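Local coordinates for uncharacterized protein (Chaetomium thermophilum, PDB 3LPZ), which probably acts in the Get pathway of tail-anchored protein biogenesis, as an alpha-solenoid protein that binds Get5, at residues 184-195 and 242-252. Numbering follows the deposited sequence.
Sequences HTAPLYCARAVL and LPLLNFISMLL
Ile248 fits as a knob into the hole formed on helix 186-195 by Pro187, Cys190, Ala191 and Val194, and the contact illustrates how two nearly parallel helices pack by interlocking apolar side chains. In Ile248 CG1 lies anti to the carbonyl carbon (chi1 -64°), and an extended chi2 (164°) carries CD1 on to 3.4 Å from Pro187 O and 4.0 Å from Ala191 CB. That carbonyl already accepts the backbone N-H of Ala191, so the methyl rests against a satisfied polar atom. The other branch, CG2, turns to Val194 CG1 at 4.2 Å. One turn before Ile248, Leu244 and Leu245 meet the Pro187 ring: Pro187 CB touches Leu244 CB at 3.6 Å, the two side chains crossing at about a right angle, while Pro187 CG leans on Leu245 CB. The closest CA pair of the contact is here, Pro187 and Leu245, 4.7 Å apart. Leu245 CD2 then meets Cys190 SG at 3.9 Å, and farther along Val194 CG1 and Leu252 CD2 approach tip to tip. No hydrogen bond joins the segments. Phe213 and Leu217 of helix 203-220 back Cys190 and Leu245, whereas Leu274 of helix 271-275 and Leu277 touch Leu244. The axes of 186-195 and 243-252 approach to 8.6 Å at 27°. Helices 186-199 and 243-256 thus pack alongside each other, both touching the intervening helix 203-220, consistent with the side-by-side helix stacking of an alpha-solenoid.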
loop_
_atom_site.group_PDB
_atom_site.type_symbol
_atom_site.label_atom_id
_atom_site.label_comp_id
_atom_site.label_asym_id
_atom_site.label_seq_id
_atom_site.Cartn_x
_atom_site.Cartn_y
_atom_site.Cartn_z
ATOM N N HIS A 184 21.623 -5.225 -12.757
ATOM C CA HIS A 184 20.951 -6.474 -13.144
ATOM C C HIS A 184 19.667 -6.734 -12.328
ATOM O O HIS A 184 18.858 -7.586 -12.695
ATOM C CB HIS A 184 21.893 -7.694 -13.063
ATOM C CG HIS A 184 22.240 -8.120 -11.666
ATOM N ND1 HIS A 184 23.381 -7.689 -11.013
ATOM C CD2 HIS A 184 21.599 -8.939 -10.798
ATOM C CE1 HIS A 184 23.423 -8.222 -9.802
ATOM N NE2 HIS A 184 22.348 -8.978 -9.644
ATOM N N THR A 185 19.499 -6.010 -11.220
ATOM C CA THR A 185 18.342 -6.213 -10.356
ATOM C C THR A 185 17.078 -5.527 -10.845
ATOM O O THR A 185 16.054 -5.632 -10.172
ATOM C CB THR A 185 18.608 -5.787 -8.892
ATOM O OG1 THR A 185 18.735 -4.348 -8.825
ATOM C CG2 THR A 185 19.865 -6.525 -8.330
ATOM N N ALA A 186 17.118 -4.842 -12.002
ATOM C CA ALA A 186 15.891 -4.149 -12.511
ATOM C C ALA A 186 14.578 -4.977 -12.432
ATOM O O ALA A 186 13.586 -4.454 -11.951
ATOM C CB ALA A 186 16.077 -3.565 -13.906
ATOM N N PRO A 187 14.582 -6.271 -12.875
ATOM C CA PRO A 187 13.328 -7.056 -12.842
ATOM C C PRO A 187 12.793 -7.304 -11.433
ATOM O O PRO A 187 11.579 -7.435 -11.258
ATOM C CB PRO A 187 13.721 -8.402 -13.480
ATOM C CG PRO A 187 15.084 -8.123 -14.183
ATOM C CD PRO A 187 15.723 -7.067 -13.383
ATOM N N LEU A 188 13.682 -7.357 -10.433
ATOM C CA LEU A 188 13.266 -7.576 -9.040
ATOM C C LEU A 188 12.456 -6.393 -8.503
ATOM O O LEU A 188 11.479 -6.573 -7.798
ATOM C CB LEU A 188 14.474 -7.838 -8.138
ATOM C CG LEU A 188 15.085 -9.252 -8.061
ATOM C CD1 LEU A 188 14.955 -10.087 -9.319
ATOM C CD2 LEU A 188 16.550 -9.184 -7.524
ATOM N N TYR A 189 12.872 -5.183 -8.836
ATOM C CA TYR A 189 12.164 -3.995 -8.393
ATOM C C TYR A 189 10.921 -3.780 -9.206
ATOM O O TYR A 189 9.886 -3.370 -8.663
ATOM C CB TYR A 189 13.080 -2.768 -8.405
ATOM C CG TYR A 189 14.157 -2.898 -7.338
ATOM C CD1 TYR A 189 13.890 -2.558 -6.006
ATOM C CD2 TYR A 189 15.412 -3.446 -7.642
ATOM C CE1 TYR A 189 14.871 -2.713 -5.010
ATOM C CE2 TYR A 189 16.389 -3.597 -6.657
ATOM C CZ TYR A 189 16.109 -3.232 -5.351
ATOM O OH TYR A 189 17.060 -3.397 -4.382
ATOM N N CYS A 190 10.982 -4.120 -10.488
ATOM C CA CYS A 190 9.781 -4.057 -11.303
ATOM C C CYS A 190 8.702 -4.995 -10.729
ATOM O O CYS A 190 7.534 -4.589 -10.611
ATOM C CB CYS A 190 10.099 -4.387 -12.776
ATOM S SG CYS A 190 8.711 -4.083 -13.864
ATOM N N ALA A 191 9.116 -6.210 -10.334
ATOM C CA ALA A 191 8.207 -7.208 -9.782
ATOM C C ALA A 191 7.554 -6.739 -8.492
ATOM O O ALA A 191 6.400 -7.010 -8.292
ATOM C CB ALA A 191 8.891 -8.554 -9.586
ATOM N N ARG A 192 8.288 -6.014 -7.641
ATOM C CA ARG A 192 7.710 -5.419 -6.419
ATOM C C ARG A 192 6.606 -4.394 -6.692
ATOM O O ARG A 192 5.773 -4.149 -5.810
ATOM C CB ARG A 192 8.801 -4.805 -5.522
ATOM C CG ARG A 192 9.821 -5.849 -5.010
ATOM C CD ARG A 192 10.803 -5.224 -3.980
ATOM N NE ARG A 192 10.161 -5.000 -2.681
ATOM C CZ ARG A 192 9.911 -5.956 -1.785
ATOM N NH1 ARG A 192 10.244 -7.235 -2.018
ATOM N NH2 ARG A 192 9.336 -5.640 -0.630
ATOM N N ALA A 193 6.608 -3.783 -7.881
ATOM C CA ALA A 193 5.545 -2.822 -8.264
ATOM C C ALA A 193 4.434 -3.469 -9.045
ATOM O O ALA A 193 3.340 -2.905 -9.090
ATOM C CB ALA A 193 6.108 -1.687 -9.120
ATOM N N VAL A 194 4.712 -4.599 -9.691
ATOM C CA VAL A 194 3.749 -5.231 -10.613
ATOM C C VAL A 194 3.000 -6.396 -9.986
ATOM O O VAL A 194 1.772 -6.412 -10.022
ATOM C CB VAL A 194 4.443 -5.723 -11.907
ATOM C CG1 VAL A 194 3.494 -6.589 -12.733
ATOM C CG2 VAL A 194 4.920 -4.521 -12.720
ATOM N N LEU A 195 3.736 -7.351 -9.405
ATOM C CA LEU A 195 3.127 -8.558 -8.832
ATOM C C LEU A 195 2.102 -8.271 -7.733
ATOM O O LEU A 195 1.050 -8.879 -7.733
ATOM C CB LEU A 195 4.185 -9.580 -8.362
ATOM C CG LEU A 195 5.167 -10.014 -9.478
ATOM C CD1 LEU A 195 6.091 -11.084 -8.972
ATOM C CD2 LEU A 195 4.438 -10.518 -10.805
ATOM N N LEU A 242 17.741 -8.407 -20.110
ATOM C CA LEU A 242 17.048 -8.558 -18.822
ATOM C C LEU A 242 15.916 -9.594 -18.963
ATOM O O LEU A 242 14.734 -9.240 -18.989
ATOM C CB LEU A 242 16.538 -7.202 -18.325
ATOM C CG LEU A 242 17.592 -6.117 -18.008
ATOM C CD1 LEU A 242 16.942 -4.741 -17.834
ATOM C CD2 LEU A 242 18.435 -6.472 -16.770
ATOM N N PRO A 243 16.282 -10.885 -19.083
ATOM C CA PRO A 243 15.269 -11.942 -19.315
ATOM C C PRO A 243 14.068 -11.963 -18.336
ATOM O O PRO A 243 12.951 -12.275 -18.750
ATOM C CB PRO A 243 16.065 -13.250 -19.186
ATOM C CG PRO A 243 17.474 -12.890 -18.848
ATOM C CD PRO A 243 17.660 -11.412 -19.100
ATOM N N LEU A 244 14.286 -11.697 -17.050
ATOM C CA LEU A 244 13.175 -11.762 -16.096
ATOM C C LEU A 244 12.215 -10.595 -16.249
ATOM O O LEU A 244 11.055 -10.662 -15.841
ATOM C CB LEU A 244 13.675 -11.790 -14.649
ATOM C CG LEU A 244 14.155 -13.153 -14.137
ATOM C CD1 LEU A 244 14.540 -13.006 -12.652
ATOM C CD2 LEU A 244 13.114 -14.251 -14.368
ATOM N N LEU A 245 12.699 -9.489 -16.788
ATOM C CA LEU A 245 11.783 -8.394 -17.095
ATOM C C LEU A 245 10.878 -8.822 -18.279
ATOM O O LEU A 245 9.677 -8.480 -18.350
ATOM C CB LEU A 245 12.576 -7.137 -17.422
ATOM C CG LEU A 245 12.200 -5.899 -16.619
ATOM C CD1 LEU A 245 13.071 -4.672 -16.992
ATOM C CD2 LEU A 245 10.716 -5.591 -16.798
ATOM N N ASN A 246 11.464 -9.565 -19.206
ATOM C CA ASN A 246 10.697 -10.134 -20.314
ATOM C C ASN A 246 9.670 -11.133 -19.837
ATOM O O ASN A 246 8.547 -11.133 -20.315
ATOM C CB ASN A 246 11.640 -10.764 -21.341
ATOM C CG ASN A 246 12.608 -9.745 -21.894
ATOM O OD1 ASN A 246 12.285 -8.553 -21.939
ATOM N ND2 ASN A 246 13.795 -10.191 -22.297
ATOM N N PHE A 247 10.042 -11.949 -18.852
ATOM C CA PHE A 247 9.094 -12.823 -18.189
ATOM C C PHE A 247 7.894 -12.042 -17.628
ATOM O O PHE A 247 6.728 -12.418 -17.841
ATOM C CB PHE A 247 9.791 -13.559 -17.039
ATOM C CG PHE A 247 8.853 -14.350 -16.185
ATOM C CD1 PHE A 247 8.409 -15.606 -16.598
ATOM C CD2 PHE A 247 8.411 -13.842 -14.963
ATOM C CE1 PHE A 247 7.533 -16.368 -15.787
ATOM C CE2 PHE A 247 7.529 -14.577 -14.158
ATOM C CZ PHE A 247 7.090 -15.846 -14.572
ATOM N N ILE A 248 8.186 -10.974 -16.891
ATOM C CA ILE A 248 7.142 -10.089 -16.370
ATOM C C ILE A 248 6.261 -9.488 -17.484
ATOM O O ILE A 248 5.033 -9.529 -17.371
ATOM C CB ILE A 248 7.723 -8.948 -15.502
ATOM C CG1 ILE A 248 8.399 -9.513 -14.242
ATOM C CG2 ILE A 248 6.622 -7.908 -15.162
ATOM C CD1 ILE A 248 9.327 -8.461 -13.559
ATOM N N SER A 249 6.877 -8.935 -18.535
ATOM C CA SER A 249 6.100 -8.378 -19.663
ATOM C C SER A 249 5.162 -9.408 -20.272
ATOM O O SER A 249 4.022 -9.093 -20.526
ATOM C CB SER A 249 6.994 -7.852 -20.793
ATOM O OG SER A 249 7.912 -6.902 -20.318
ATOM N N MET A 250 5.663 -10.612 -20.535
ATOM C CA MET A 250 4.828 -11.669 -21.126
ATOM C C MET A 250 3.785 -12.237 -20.150
ATOM O O MET A 250 2.701 -12.645 -20.548
ATOM C CB MET A 250 5.690 -12.817 -21.680
ATOM C CG MET A 250 6.746 -12.399 -22.647
ATOM S SD MET A 250 6.041 -11.719 -24.146
ATOM C CE MET A 250 5.283 -13.163 -24.861
ATOM N N LEU A 251 4.123 -12.287 -18.872
ATOM C CA LEU A 251 3.160 -12.673 -17.861
ATOM C C LEU A 251 1.983 -11.691 -17.883
ATOM O O LEU A 251 0.816 -12.109 -17.896
ATOM C CB LEU A 251 3.804 -12.719 -16.468
ATOM C CG LEU A 251 2.881 -13.008 -15.275
ATOM C CD1 LEU A 251 2.220 -14.363 -15.439
ATOM C CD2 LEU A 251 3.641 -12.925 -13.921
ATOM N N LEU A 252 2.277 -10.392 -17.907
ATOM C CA LEU A 252 1.205 -9.399 -18.057
ATOM C C LEU A 252 0.361 -9.575 -19.319
ATOM O O LEU A 252 -0.886 -9.423 -19.272
ATOM C CB LEU A 252 1.759 -7.966 -17.996
ATOM C CG LEU A 252 2.145 -7.448 -16.608
ATOM C CD1 LEU A 252 2.824 -6.076 -16.744
ATOM C CD2 LEU A 252 0.937 -7.358 -15.651
#